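Local coordinates for putative baseplate protein (Unidentified phage, PDB 2FSD) that forms the head domain of a lactococcal phage receptor-binding protein and probably recognises a receptor on the surface of Lactococcus lactis, at residues V69-V80 with I118-N129; T89-G98 with L108-S116. All coordinates share one frame; numbering follows the deposited sequence.

Contact 1: V69-V80 with I118-N129; sequences VPNVAPNFIVPV and IAVGNPNNTSMN
CG2 of Val80 and CG1 of Val120 meet at 3.6 Å in the tightly packed part of this contact. The Val120 methyl sits between its backbone N and carbonyl carbon (chi1 62°), and CG1 of Val69 approaches it tip to tip. A short antiparallel ladder places Val80 beside Val120: Val78 and Val120 form a hydrogen-bonded pair, with Val120 N to Val78 O at 2.8 Å, and Val80 N bonds to Ile118 O.

Beyond Gly121 the strands give way to loops, and polar groups take over. Asn75 N donates to Asn122 O at 2.9 Å, which ties a type II turn, Ala73 to Phe76, to the second segment. Val72 O accepts from Met128 N and also from Asn122 ND2 at 3.1 Å, the latter lying above the carbonyl plane. The same ND2 donates to Thr126 O, and OD1 of Asn122 closes an Asx turn with Asn124 N; bonds at both ends thus fix the rotation of this buried amide.

The solvent side is looser. Exposed Ile77 adds one methyl contact, CG2 to Ala119 CB at 3.7 Å, and the exposed amides of Asn71 and Asn129 cross with planes 62° apart, Asn71 OD1 and Asn129 ND2, 3.5 Å apart, too badly angled to bond.

Strand 117-121 runs between strands 77-82 and 105-114 in the antiparallel barrel; on its inner face Val120 packs against Phe100 and Ile133, and Ile118 against Phe135.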
ATOM      1  N   VAL A  69       4.276  10.242 -13.175  1.00 20.60           N
ATOM      2  CA  VAL A  69       5.582  10.392 -12.504  1.00 20.49           C
ATOM      3  C   VAL A  69       6.805  10.214 -13.441  1.00 20.52           C
ATOM      4  O   VAL A  69       6.693   9.636 -14.526  1.00 20.27           O
ATOM      5  CB  VAL A  69       5.699   9.438 -11.273  1.00 20.69           C
ATOM      6  CG1 VAL A  69       4.737   9.905 -10.149  1.00 20.09           C
ATOM      7  CG2 VAL A  69       5.422   7.952 -11.659  1.00 20.26           C
ATOM      8  N   PRO A  70       7.975  10.756 -13.038  1.00 21.04           N
ATOM      9  CA  PRO A  70       9.238  10.492 -13.754  1.00 21.07           C
ATOM     10  C   PRO A  70       9.644   9.006 -13.802  1.00 21.60           C
ATOM     11  O   PRO A  70       9.276   8.208 -12.905  1.00 21.42           O
ATOM     12  CB  PRO A  70      10.276  11.274 -12.952  1.00 21.12           C
ATOM     13  CG  PRO A  70       9.503  12.274 -12.140  1.00 21.07           C
ATOM     14  CD  PRO A  70       8.152  11.703 -11.916  1.00 20.84           C
ATOM     15  N   ASN A  71      10.390   8.648 -14.850  1.00 21.25           N
ATOM     16  CA  ASN A  71      11.045   7.348 -14.928  1.00 21.19           C
ATOM     17  C   ASN A  71      11.744   7.017 -13.621  1.00 20.86           C
ATOM     18  O   ASN A  71      12.467   7.843 -13.072  1.00 20.51           O
ATOM     19  CB  ASN A  71      12.112   7.350 -16.021  1.00 21.72           C
ATOM     20  CG  ASN A  71      11.565   7.720 -17.374  1.00 21.53           C
ATOM     21  OD1 ASN A  71      10.387   7.558 -17.642  1.00 21.50           O
ATOM     22  ND2 ASN A  71      12.434   8.219 -18.241  1.00 24.50           N
ATOM     23  N   VAL A  72      11.530   5.802 -13.135  1.00 21.14           N
ATOM     24  CA  VAL A  72      12.139   5.335 -11.894  1.00 21.24           C
ATOM     25  C   VAL A  72      12.878   4.047 -12.190  1.00 21.30           C
ATOM     26  O   VAL A  72      12.279   3.084 -12.669  1.00 21.32           O
ATOM     27  CB  VAL A  72      11.072   5.015 -10.786  1.00 21.23           C
ATOM     28  CG1 VAL A  72      11.724   4.994  -9.405  1.00 21.63           C
ATOM     29  CG2 VAL A  72       9.907   5.987 -10.825  1.00 20.70           C
ATOM     30  N   ALA A  73      14.173   4.030 -11.876  1.00 21.60           N
ATOM     31  CA  ALA A  73      14.997   2.835 -12.014  1.00 21.63           C
ATOM     32  C   ALA A  73      14.692   1.870 -10.884  1.00 21.42           C
ATOM     33  O   ALA A  73      14.201   2.289  -9.842  1.00 21.64           O
ATOM     34  CB  ALA A  73      16.510   3.202 -12.001  1.00 21.66           C
ATOM     35  N   PRO A  74      14.986   0.573 -11.084  1.00 21.34           N
ATOM     36  CA  PRO A  74      14.789  -0.419 -10.036  1.00 21.49           C
ATOM     37  C   PRO A  74      15.499  -0.041  -8.736  1.00 21.36           C
ATOM     38  O   PRO A  74      16.696   0.221  -8.750  1.00 21.64           O
ATOM     39  CB  PRO A  74      15.395  -1.691 -10.651  1.00 21.43           C
ATOM     40  CG  PRO A  74      15.196  -1.510 -12.091  1.00 21.41           C
ATOM     41  CD  PRO A  74      15.471  -0.053 -12.326  1.00 21.23           C
ATOM     42  N   ASN A  75      14.756  -0.009  -7.631  1.00 21.39           N
ATOM     43  CA  ASN A  75      15.297   0.351  -6.304  1.00 21.76           C
ATOM     44  C   ASN A  75      15.573   1.840  -6.068  1.00 21.57           C
ATOM     45  O   ASN A  75      16.014   2.216  -4.983  1.00 21.98           O
ATOM     46  CB  ASN A  75      16.569  -0.458  -5.966  1.00 22.43           C
ATOM     47  CG  ASN A  75      16.311  -1.553  -4.949  1.00 24.81           C
ATOM     48  OD1 ASN A  75      16.105  -1.281  -3.759  1.00 26.12           O
ATOM     49  ND2 ASN A  75      16.340  -2.806  -5.413  1.00 27.85           N
ATOM     50  N   PHE A  76      15.335   2.686  -7.067  1.00 21.02           N
ATOM     51  CA  PHE A  76      15.475   4.128  -6.868  1.00 20.35           C
ATOM     52  C   PHE A  76      14.127   4.775  -6.522  1.00 19.91           C
ATOM     53  O   PHE A  76      13.066   4.164  -6.693  1.00 19.74           O
ATOM     54  CB  PHE A  76      16.116   4.779  -8.087  1.00 20.26           C
ATOM     55  CG  PHE A  76      17.622   4.722  -8.090  1.00 19.36           C
ATOM     56  CD1 PHE A  76      18.285   3.538  -8.382  1.00 20.96           C
ATOM     57  CD2 PHE A  76      18.375   5.856  -7.819  1.00 19.88           C
ATOM     58  CE1 PHE A  76      19.692   3.478  -8.393  1.00 20.52           C
ATOM     59  CE2 PHE A  76      19.775   5.824  -7.838  1.00 20.32           C
ATOM     60  CZ  PHE A  76      20.436   4.629  -8.128  1.00 20.90           C
ATOM     61  N   ILE A  77      14.185   6.003  -6.010  1.00 19.43           N
ATOM     62  CA  ILE A  77      12.998   6.703  -5.519  1.00 19.00           C
ATOM     63  C   ILE A  77      12.850   8.080  -6.186  1.00 18.59           C
ATOM     64  O   ILE A  77      13.815   8.839  -6.341  1.00 17.92           O
ATOM     65  CB  ILE A  77      12.985   6.793  -3.968  1.00 18.99           C
ATOM     66  CG1 ILE A  77      13.019   5.381  -3.347  1.00 19.99           C
ATOM     67  CG2 ILE A  77      11.708   7.481  -3.474  1.00 19.48           C
ATOM     68  CD1 ILE A  77      13.685   5.290  -1.983  1.00 19.90           C
ATOM     69  N   VAL A  78      11.626   8.372  -6.609  1.00 18.29           N
ATOM     70  CA  VAL A  78      11.295   9.620  -7.261  1.00 17.99           C
ATOM     71  C   VAL A  78      10.272  10.373  -6.394  1.00 17.87           C
ATOM     72  O   VAL A  78       9.225   9.804  -6.043  1.00 17.34           O
ATOM     73  CB  VAL A  78      10.734   9.330  -8.657  1.00 17.93           C
ATOM     74  CG1 VAL A  78       9.986  10.496  -9.191  1.00 18.25           C
ATOM     75  CG2 VAL A  78      11.881   8.941  -9.614  1.00 17.63           C
ATOM     76  N   PRO A  79      10.572  11.645  -6.032  1.00 17.76           N
ATOM     77  CA  PRO A  79       9.582  12.484  -5.333  1.00 17.92           C
ATOM     78  C   PRO A  79       8.332  12.752  -6.148  1.00 17.96           C
ATOM     79  O   PRO A  79       8.400  12.905  -7.377  1.00 18.51           O
ATOM     80  CB  PRO A  79      10.338  13.791  -5.063  1.00 17.75           C
ATOM     81  CG  PRO A  79      11.777  13.457  -5.198  1.00 17.74           C
ATOM     82  CD  PRO A  79      11.853  12.358  -6.210  1.00 17.80           C
ATOM     83  N   VAL A  80       7.186  12.782  -5.467  1.00 18.22           N
ATOM     84  CA  VAL A  80       5.892  12.978  -6.134  1.00 18.20           C
ATOM     85  C   VAL A  80       5.206  14.243  -5.620  1.00 18.27           C
ATOM     86  O   VAL A  80       4.912  15.151  -6.403  1.00 18.56           O
ATOM     87  CB  VAL A  80       4.961  11.751  -5.950  1.00 18.13           C
ATOM     88  CG1 VAL A  80       3.682  11.898  -6.800  1.00 16.99           C
ATOM     89  CG2 VAL A  80       5.705  10.469  -6.315  1.00 18.41           C
ATOM     90  N   ILE A 118       5.029  12.368  -0.328  1.00 18.24           N
ATOM     91  CA  ILE A 118       4.818  11.121  -1.048  1.00 18.37           C
ATOM     92  C   ILE A 118       5.923  10.999  -2.088  1.00 18.37           C
ATOM     93  O   ILE A 118       6.279  11.966  -2.745  1.00 18.36           O
ATOM     94  CB  ILE A 118       3.422  11.084  -1.763  1.00 18.30           C
ATOM     95  CG1 ILE A 118       2.267  11.156  -0.743  1.00 16.71           C
ATOM     96  CG2 ILE A 118       3.281   9.830  -2.661  1.00 18.05           C
ATOM     97  CD1 ILE A 118       2.096   9.926   0.108  1.00 15.92           C
ATOM     98  N   ALA A 119       6.486   9.807  -2.197  1.00 18.67           N
ATOM     99  CA  ALA A 119       7.504   9.505  -3.194  1.00 19.22           C
ATOM    100  C   ALA A 119       7.251   8.084  -3.699  1.00 19.49           C
ATOM    101  O   ALA A 119       6.592   7.284  -3.027  1.00 19.69           O
ATOM    102  CB  ALA A 119       8.901   9.647  -2.595  1.00 19.37           C
ATOM    103  N   VAL A 120       7.747   7.771  -4.887  1.00 20.06           N
ATOM    104  CA  VAL A 120       7.414   6.489  -5.504  1.00 20.04           C
ATOM    105  C   VAL A 120       8.663   5.656  -5.815  1.00 20.16           C
ATOM    106  O   VAL A 120       9.652   6.169  -6.311  1.00 20.00           O
ATOM    107  CB  VAL A 120       6.450   6.687  -6.725  1.00 20.05           C
ATOM    108  CG1 VAL A 120       7.087   7.528  -7.829  1.00 19.54           C
ATOM    109  CG2 VAL A 120       5.960   5.346  -7.250  1.00 20.64           C
ATOM    110  N   GLY A 121       8.596   4.366  -5.477  1.00 20.43           N
ATOM    111  CA  GLY A 121       9.693   3.425  -5.686  1.00 20.34           C
ATOM    112  C   GLY A 121       9.348   2.328  -6.673  1.00 20.32           C
ATOM    113  O   GLY A 121       8.175   2.058  -6.926  1.00 19.66           O
ATOM    114  N   ASN A 122      10.388   1.719  -7.243  1.00 20.64           N
ATOM    115  CA  ASN A 122      10.243   0.666  -8.241  1.00 21.33           C
ATOM    116  C   ASN A 122      10.776  -0.682  -7.742  1.00 21.88           C
ATOM    117  O   ASN A 122      11.999  -0.903  -7.736  1.00 21.39           O
ATOM    118  CB  ASN A 122      10.974   1.038  -9.530  1.00 21.20           C
ATOM    119  CG  ASN A 122      10.757   0.030 -10.617  1.00 20.53           C
ATOM    120  OD1 ASN A 122      10.064  -0.967 -10.416  1.00 18.71           O
ATOM    121  ND2 ASN A 122      11.342   0.276 -11.785  1.00 21.09           N
ATOM    122  N   PRO A 123       9.857  -1.594  -7.348  1.00 22.41           N
ATOM    123  CA  PRO A 123      10.240  -2.908  -6.843  1.00 23.03           C
ATOM    124  C   PRO A 123      10.475  -3.929  -7.960  1.00 23.70           C
ATOM    125  O   PRO A 123      10.790  -5.086  -7.677  1.00 24.31           O
ATOM    126  CB  PRO A 123       9.038  -3.304  -5.988  1.00 22.76           C
ATOM    127  CG  PRO A 123       7.887  -2.685  -6.671  1.00 22.64           C
ATOM    128  CD  PRO A 123       8.392  -1.434  -7.366  1.00 22.47           C
ATOM    129  N   ASN A 124      10.344  -3.484  -9.205  1.00 24.11           N
ATOM    130  CA  ASN A 124      10.539  -4.313 -10.383  1.00 24.45           C
ATOM    131  C   ASN A 124      11.981  -4.233 -10.856  1.00 24.69           C
ATOM    132  O   ASN A 124      12.664  -3.256 -10.580  1.00 24.50           O
ATOM    133  CB  ASN A 124       9.596  -3.837 -11.493  1.00 24.33           C
ATOM    134  CG  ASN A 124       8.153  -3.855 -11.058  1.00 25.76           C
ATOM    135  OD1 ASN A 124       7.641  -4.901 -10.647  1.00 27.26           O
ATOM    136  ND2 ASN A 124       7.488  -2.700 -11.117  1.00 26.54           N
ATOM    137  N   ASN A 125      12.434  -5.252 -11.584  1.00 25.05           N
ATOM    138  CA  ASN A 125      13.822  -5.309 -12.050  1.00 25.11           C
ATOM    139  C   ASN A 125      14.089  -4.553 -13.371  1.00 25.18           C
ATOM    140  O   ASN A 125      15.224  -4.509 -13.843  1.00 25.03           O
ATOM    141  CB  ASN A 125      14.309  -6.774 -12.119  1.00 25.19           C
ATOM    142  CG  ASN A 125      13.719  -7.565 -13.290  1.00 25.62           C
ATOM    143  OD1 ASN A 125      12.980  -7.045 -14.126  1.00 27.18           O
ATOM    144  ND2 ASN A 125      14.074  -8.838 -13.355  1.00 26.00           N
ATOM    145  N   THR A 126      13.041  -3.972 -13.956  1.00 25.36           N
ATOM    146  CA  THR A 126      13.172  -3.052 -15.100  1.00 25.10           C
ATOM    147  C   THR A 126      12.721  -1.659 -14.672  1.00 24.71           C
ATOM    148  O   THR A 126      11.995  -1.510 -13.682  1.00 24.87           O
ATOM    149  CB  THR A 126      12.317  -3.469 -16.313  1.00 25.35           C
ATOM    150  OG1 THR A 126      12.555  -2.556 -17.389  1.00 28.41           O
ATOM    151  CG2 THR A 126      10.823  -3.407 -16.007  1.00 25.96           C
ATOM    152  N   SER A 127      13.152  -0.646 -15.419  1.00 24.00           N
ATOM    153  CA  SER A 127      12.786   0.740 -15.124  1.00 23.62           C
ATOM    154  C   SER A 127      11.305   0.965 -15.421  1.00 22.74           C
ATOM    155  O   SER A 127      10.780   0.446 -16.397  1.00 23.11           O
ATOM    156  CB  SER A 127      13.645   1.723 -15.934  1.00 23.47           C
ATOM    157  OG  SER A 127      13.236   3.069 -15.697  1.00 24.80           O
ATOM    158  N   MET A 128      10.635   1.733 -14.575  1.00 22.12           N
ATOM    159  CA  MET A 128       9.223   2.067 -14.795  1.00 21.87           C
ATOM    160  C   MET A 128       9.123   3.424 -15.442  1.00 21.16           C
ATOM    161  O   MET A 128       9.399   4.436 -14.817  1.00 21.31           O
ATOM    162  CB  MET A 128       8.460   2.014 -13.475  1.00 21.77           C
ATOM    163  CG  MET A 128       8.306   0.598 -12.967  1.00 21.90           C
ATOM    164  SD  MET A 128       7.218  -0.391 -13.984  1.00 24.10           S
ATOM    165  CE  MET A 128       8.315  -1.462 -14.903  1.00 22.94           C
ATOM    166  N   ASN A 129       8.744   3.433 -16.708  1.00 21.27           N
ATOM    167  CA  ASN A 129       8.871   4.620 -17.558  1.00 21.35           C
ATOM    168  C   ASN A 129       7.507   5.029 -18.108  1.00 21.27           C
ATOM    169  O   ASN A 129       6.736   4.186 -18.517  1.00 21.56           O
ATOM    170  CB  ASN A 129       9.783   4.333 -18.769  1.00 21.13           C
ATOM    171  CG  ASN A 129      11.190   3.883 -18.394  1.00 20.13           C
ATOM    172  OD1 ASN A 129      11.796   3.120 -19.135  1.00 21.25           O
ATOM    173  ND2 ASN A 129      11.724   4.366 -17.283  1.00 18.60           N
TER
HETATM  174  O   HOH W   1       7.151   6.753 -14.690  1.00 20.41           O
HETATM  175  O   HOH W   2      12.457   1.764  -4.856  1.00 17.86           O

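Contact 2: T89-G98 with L108-S116; sequences TNLPQFDSSG and LSLINMSPS
Leu108 opens the contact by laying CD1 alongside Ser97, 3.8 Å from its OG; that hydroxyl is hydrogen-bonded to Ala136 N of the second subunit. Ser109 follows in a hydrogen-bonded pair with Gly98. In both backbone bonds of the pair the donor stands well above the acceptor's carbonyl plane, Ser109 N by 60° over that of Gly98, and a water donates to both Ser109 O and Ser97 OG.

At Leu110 the side chain crosses that of Asp95, with CD2 coming 3.9 Å from the carboxylate carbon CG. Ile111 pairs with Ser96: the reciprocal bonds measure 2.6 Å from Ile111 N to Ser96 O and 2.9 Å from Ser96 N to Ile111 O. Next, the amide of Asn112 is turned 58° from the carboxylate plane of Asp95, whose OD1 is 3.4 Å from Asn112 ND2 at an angle too poor for a bond.

Met113 makes the broadest contact. Its CG, anti to the backbone N (chi1 170°), is set over one face of the Phe94 ring, offset toward the rim, and the bend at chi2 turns SD so that CE comes to 4.0 Å from Pro92 CD. Ser114 CB then meets Gln93 OE1 at 3.3 Å, and the ring of Pro115 closes over Leu91, its CG 3.6 Å from Leu91 O.

The two strands form a beta hairpin, with strand 132-140 beside 94-102 and strand 117-121 beside 105-114. Phe94 stacks on Phe94 of the second subunit, so strand 94-102 of the hairpin also meets that subunit.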
ATOM      1  N   THR A  89       3.496  18.423  11.337  1.00 31.72           N
ATOM      2  CA  THR A  89       4.809  17.774  11.465  1.00 31.68           C
ATOM      3  C   THR A  89       4.693  16.288  11.815  1.00 31.59           C
ATOM      4  O   THR A  89       5.501  15.459  11.390  1.00 31.17           O
ATOM      5  CB  THR A  89       5.639  18.524  12.564  1.00 31.96           C
ATOM      6  OG1 THR A  89       6.443  19.534  11.946  1.00 32.35           O
ATOM      7  CG2 THR A  89       6.544  17.589  13.378  1.00 32.42           C
ATOM      8  N   ASN A  90       3.652  15.972  12.577  1.00 31.51           N
ATOM      9  CA  ASN A  90       3.474  14.671  13.211  1.00 31.21           C
ATOM     10  C   ASN A  90       2.935  13.561  12.283  1.00 30.89           C
ATOM     11  O   ASN A  90       2.088  12.737  12.690  1.00 30.75           O
ATOM     12  CB  ASN A  90       2.524  14.869  14.390  1.00 31.50           C
ATOM     13  CG  ASN A  90       1.214  15.504  13.968  1.00 32.97           C
ATOM     14  OD1 ASN A  90       1.054  15.910  12.807  1.00 34.99           O
ATOM     15  ND2 ASN A  90       0.272  15.605  14.903  1.00 35.52           N
ATOM     16  N   LEU A  91       3.436  13.522  11.049  1.00 30.11           N
ATOM     17  CA  LEU A  91       2.924  12.587  10.063  1.00 29.51           C
ATOM     18  C   LEU A  91       3.647  11.259  10.232  1.00 28.86           C
ATOM     19  O   LEU A  91       4.782  11.243  10.688  1.00 29.16           O
ATOM     20  CB  LEU A  91       3.094  13.130   8.637  1.00 29.54           C
ATOM     21  CG  LEU A  91       2.594  14.555   8.364  1.00 29.48           C
ATOM     22  CD1 LEU A  91       2.653  14.814   6.865  1.00 29.67           C
ATOM     23  CD2 LEU A  91       1.179  14.803   8.906  1.00 28.49           C
ATOM     24  N   PRO A  92       2.976  10.142   9.902  1.00 28.04           N
ATOM     25  CA  PRO A  92       3.589   8.817  10.008  1.00 27.77           C
ATOM     26  C   PRO A  92       4.555   8.473   8.866  1.00 27.34           C
ATOM     27  O   PRO A  92       4.582   9.160   7.837  1.00 27.38           O
ATOM     28  CB  PRO A  92       2.370   7.870   9.998  1.00 27.54           C
ATOM     29  CG  PRO A  92       1.319   8.594   9.254  1.00 27.35           C
ATOM     30  CD  PRO A  92       1.568  10.067   9.450  1.00 27.86           C
ATOM     31  N   GLN A  93       5.333   7.411   9.056  1.00 26.91           N
ATOM     32  CA  GLN A  93       6.197   6.879   8.005  1.00 26.71           C
ATOM     33  C   GLN A  93       5.894   5.415   7.746  1.00 26.40           C
ATOM     34  O   GLN A  93       5.933   4.595   8.673  1.00 26.65           O
ATOM     35  CB  GLN A  93       7.685   7.009   8.368  1.00 27.12           C
ATOM     36  CG  GLN A  93       8.639   6.053   7.566  1.00 27.85           C
ATOM     37  CD  GLN A  93       8.986   6.564   6.165  1.00 29.43           C
ATOM     38  OE1 GLN A  93       9.692   7.556   6.034  1.00 30.37           O
ATOM     39  NE2 GLN A  93       8.508   5.874   5.118  1.00 29.65           N
ATOM     40  N   PHE A  94       5.642   5.084   6.478  1.00 25.31           N
ATOM     41  CA  PHE A  94       5.592   3.691   6.047  1.00 24.71           C
ATOM     42  C   PHE A  94       5.634   3.599   4.527  1.00 24.13           C
ATOM     43  O   PHE A  94       5.310   4.565   3.831  1.00 23.52           O
ATOM     44  CB  PHE A  94       4.347   2.970   6.609  1.00 24.43           C
ATOM     45  CG  PHE A  94       3.045   3.631   6.267  1.00 24.19           C
ATOM     46  CD1 PHE A  94       2.390   3.328   5.075  1.00 23.79           C
ATOM     47  CD2 PHE A  94       2.462   4.542   7.143  1.00 23.21           C
ATOM     48  CE1 PHE A  94       1.176   3.931   4.754  1.00 24.13           C
ATOM     49  CE2 PHE A  94       1.255   5.153   6.825  1.00 23.91           C
ATOM     50  CZ  PHE A  94       0.606   4.844   5.632  1.00 23.59           C
ATOM     51  N   ASP A  95       6.069   2.445   4.027  1.00 23.55           N
ATOM     52  CA  ASP A  95       5.996   2.137   2.612  1.00 23.44           C
ATOM     53  C   ASP A  95       4.804   1.198   2.382  1.00 23.17           C
ATOM     54  O   ASP A  95       4.621   0.222   3.108  1.00 23.13           O
ATOM     55  CB  ASP A  95       7.289   1.485   2.114  1.00 23.50           C
ATOM     56  CG  ASP A  95       8.482   2.455   2.059  1.00 24.08           C
ATOM     57  OD1 ASP A  95       8.320   3.686   2.235  1.00 25.80           O
ATOM     58  OD2 ASP A  95       9.604   1.970   1.835  1.00 22.64           O
ATOM     59  N   SER A  96       3.984   1.520   1.386  1.00 22.99           N
ATOM     60  CA  SER A  96       2.887   0.646   0.966  1.00 22.71           C
ATOM     61  C   SER A  96       2.923   0.422  -0.548  1.00 22.68           C
ATOM     62  O   SER A  96       3.838   0.886  -1.226  1.00 22.98           O
ATOM     63  CB  SER A  96       1.527   1.187   1.434  1.00 22.26           C
ATOM     64  OG  SER A  96       1.247   2.510   1.013  1.00 20.15           O
ATOM     65  N   SER A  97       1.962  -0.343  -1.050  1.00 22.85           N
ATOM     66  CA  SER A  97       1.820  -0.615  -2.471  1.00 22.81           C
ATOM     67  C   SER A  97       0.912   0.386  -3.165  1.00 22.89           C
ATOM     68  O   SER A  97      -0.026   0.934  -2.574  1.00 22.57           O
ATOM     69  CB  SER A  97       1.225  -2.001  -2.682  1.00 23.01           C
ATOM     70  OG  SER A  97       2.044  -3.001  -2.129  1.00 23.22           O
ATOM     71  N   GLY A  98       1.217   0.615  -4.436  1.00 23.03           N
ATOM     72  CA  GLY A  98       0.321   1.287  -5.361  1.00 23.09           C
ATOM     73  C   GLY A  98       0.458   0.572  -6.688  1.00 23.18           C
ATOM     74  O   GLY A  98       0.946  -0.565  -6.750  1.00 23.31           O
ATOM     75  N   LEU A 108       3.399  -3.424 -10.052  1.00 25.22           N
ATOM     76  CA  LEU A 108       3.603  -3.066  -8.649  1.00 24.81           C
ATOM     77  C   LEU A 108       4.513  -1.840  -8.486  1.00 23.91           C
ATOM     78  O   LEU A 108       5.684  -1.864  -8.882  1.00 23.98           O
ATOM     79  CB  LEU A 108       4.201  -4.250  -7.860  1.00 24.63           C
ATOM     80  CG  LEU A 108       4.333  -4.046  -6.335  1.00 25.29           C
ATOM     81  CD1 LEU A 108       2.970  -4.014  -5.674  1.00 26.23           C
ATOM     82  CD2 LEU A 108       5.197  -5.114  -5.665  1.00 25.40           C
ATOM     83  N   SER A 109       3.961  -0.775  -7.903  1.00 22.93           N
ATOM     84  CA  SER A 109       4.767   0.344  -7.403  1.00 22.15           C
ATOM     85  C   SER A 109       4.856   0.280  -5.889  1.00 21.50           C
ATOM     86  O   SER A 109       4.035  -0.361  -5.232  1.00 21.50           O
ATOM     87  CB  SER A 109       4.202   1.701  -7.860  1.00 21.68           C
ATOM     88  OG  SER A 109       3.060   2.101  -7.123  1.00 21.36           O
ATOM     89  N   LEU A 110       5.875   0.943  -5.354  1.00 20.98           N
ATOM     90  CA  LEU A 110       6.021   1.162  -3.930  1.00 20.61           C
ATOM     91  C   LEU A 110       5.691   2.627  -3.646  1.00 20.26           C
ATOM     92  O   LEU A 110       6.133   3.510  -4.377  1.00 20.01           O
ATOM     93  CB  LEU A 110       7.456   0.832  -3.493  1.00 20.42           C
ATOM     94  CG  LEU A 110       7.845   1.114  -2.036  1.00 20.19           C
ATOM     95  CD1 LEU A 110       8.849   0.093  -1.549  1.00 20.88           C
ATOM     96  CD2 LEU A 110       8.410   2.529  -1.868  1.00 19.78           C
ATOM     97  N   ILE A 111       4.914   2.865  -2.587  1.00 19.82           N
ATOM     98  CA  ILE A 111       4.549   4.216  -2.149  1.00 19.83           C
ATOM     99  C   ILE A 111       5.247   4.569  -0.841  1.00 19.65           C
ATOM    100  O   ILE A 111       5.051   3.914   0.176  1.00 19.72           O
ATOM    101  CB  ILE A 111       3.032   4.366  -1.941  1.00 19.52           C
ATOM    102  CG1 ILE A 111       2.268   3.971  -3.215  1.00 19.68           C
ATOM    103  CG2 ILE A 111       2.696   5.801  -1.513  1.00 19.58           C
ATOM    104  CD1 ILE A 111       2.453   4.931  -4.418  1.00 18.89           C
ATOM    105  N   ASN A 112       6.059   5.616  -0.882  1.00 19.88           N
ATOM    106  CA  ASN A 112       6.807   6.092   0.290  1.00 19.85           C
ATOM    107  C   ASN A 112       6.067   7.264   0.979  1.00 19.47           C
ATOM    108  O   ASN A 112       5.880   8.333   0.390  1.00 18.01           O
ATOM    109  CB  ASN A 112       8.218   6.508  -0.169  1.00 20.17           C
ATOM    110  CG  ASN A 112       9.163   6.770   0.980  1.00 19.91           C
ATOM    111  OD1 ASN A 112       8.866   7.546   1.894  1.00 20.21           O
ATOM    112  ND2 ASN A 112      10.319   6.123   0.936  1.00 22.06           N
ATOM    113  N   MET A 113       5.629   7.030   2.219  1.00 19.71           N
ATOM    114  CA  MET A 113       4.923   8.032   3.022  1.00 20.07           C
ATOM    115  C   MET A 113       5.827   8.481   4.172  1.00 20.40           C
ATOM    116  O   MET A 113       6.461   7.653   4.819  1.00 21.35           O
ATOM    117  CB  MET A 113       3.606   7.458   3.559  1.00 19.90           C
ATOM    118  CG  MET A 113       2.903   8.321   4.597  1.00 19.79           C
ATOM    119  SD  MET A 113       2.249   9.900   3.986  1.00 20.01           S
ATOM    120  CE  MET A 113       1.804  10.675   5.540  1.00 20.39           C
ATOM    121  N   SER A 114       5.895   9.794   4.397  1.00 20.31           N
ATOM    122  CA  SER A 114       6.664  10.380   5.499  1.00 19.78           C
ATOM    123  C   SER A 114       6.193  11.812   5.759  1.00 19.61           C
ATOM    124  O   SER A 114       5.320  12.323   5.037  1.00 19.59           O
ATOM    125  CB  SER A 114       8.162  10.352   5.187  1.00 19.98           C
ATOM    126  OG  SER A 114       8.467  11.080   4.014  1.00 20.35           O
ATOM    127  N   PRO A 115       6.707  12.443   6.834  1.00 19.27           N
ATOM    128  CA  PRO A 115       6.613  13.904   6.944  1.00 18.95           C
ATOM    129  C   PRO A 115       7.045  14.640   5.670  1.00 18.37           C
ATOM    130  O   PRO A 115       6.518  15.701   5.375  1.00 17.88           O
ATOM    131  CB  PRO A 115       7.561  14.217   8.107  1.00 18.74           C
ATOM    132  CG  PRO A 115       7.460  13.013   8.977  1.00 18.72           C
ATOM    133  CD  PRO A 115       7.337  11.846   8.031  1.00 19.31           C
ATOM    134  N   SER A 116       7.976  14.056   4.915  1.00 18.77           N
ATOM    135  CA  SER A 116       8.537  14.694   3.720  1.00 19.04           C
ATOM    136  C   SER A 116       7.645  14.663   2.491  1.00 18.85           C
ATOM    137  O   SER A 116       7.951  15.327   1.496  1.00 19.01           O
ATOM    138  CB  SER A 116       9.871  14.055   3.368  1.00 19.18           C
ATOM    139  OG  SER A 116      10.723  14.108   4.489  1.00 21.36           O
TER
HETATM  140  O   HOH W   3       5.069  -2.580  -3.164  1.00 31.20           O

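How the contacts relate
Contacts 1 and 2 are consecutive parts of one antiparallel barrel, their centres about 14 Å apart. Strands 105-114 and 117-121 follow each other in the chain and are neighbours in the sheet, so one strand of each contact meets the other: Ala119 O lies 2.8 Å from Asn112 N, and Gly121 N lies 2.8 Å from Leu110 O, both probable hydrogen bonds. Beyond the ladder, Pro123 CD packs 3.1 Å from Leu108 O. Part of contact 2, around Phe94 to Ser97, lies at the interface with the second subunit, whereas contact 1 touches no other chain of the assembly. Neither contact includes a bound ligand, so a receptor site cannot be located from them.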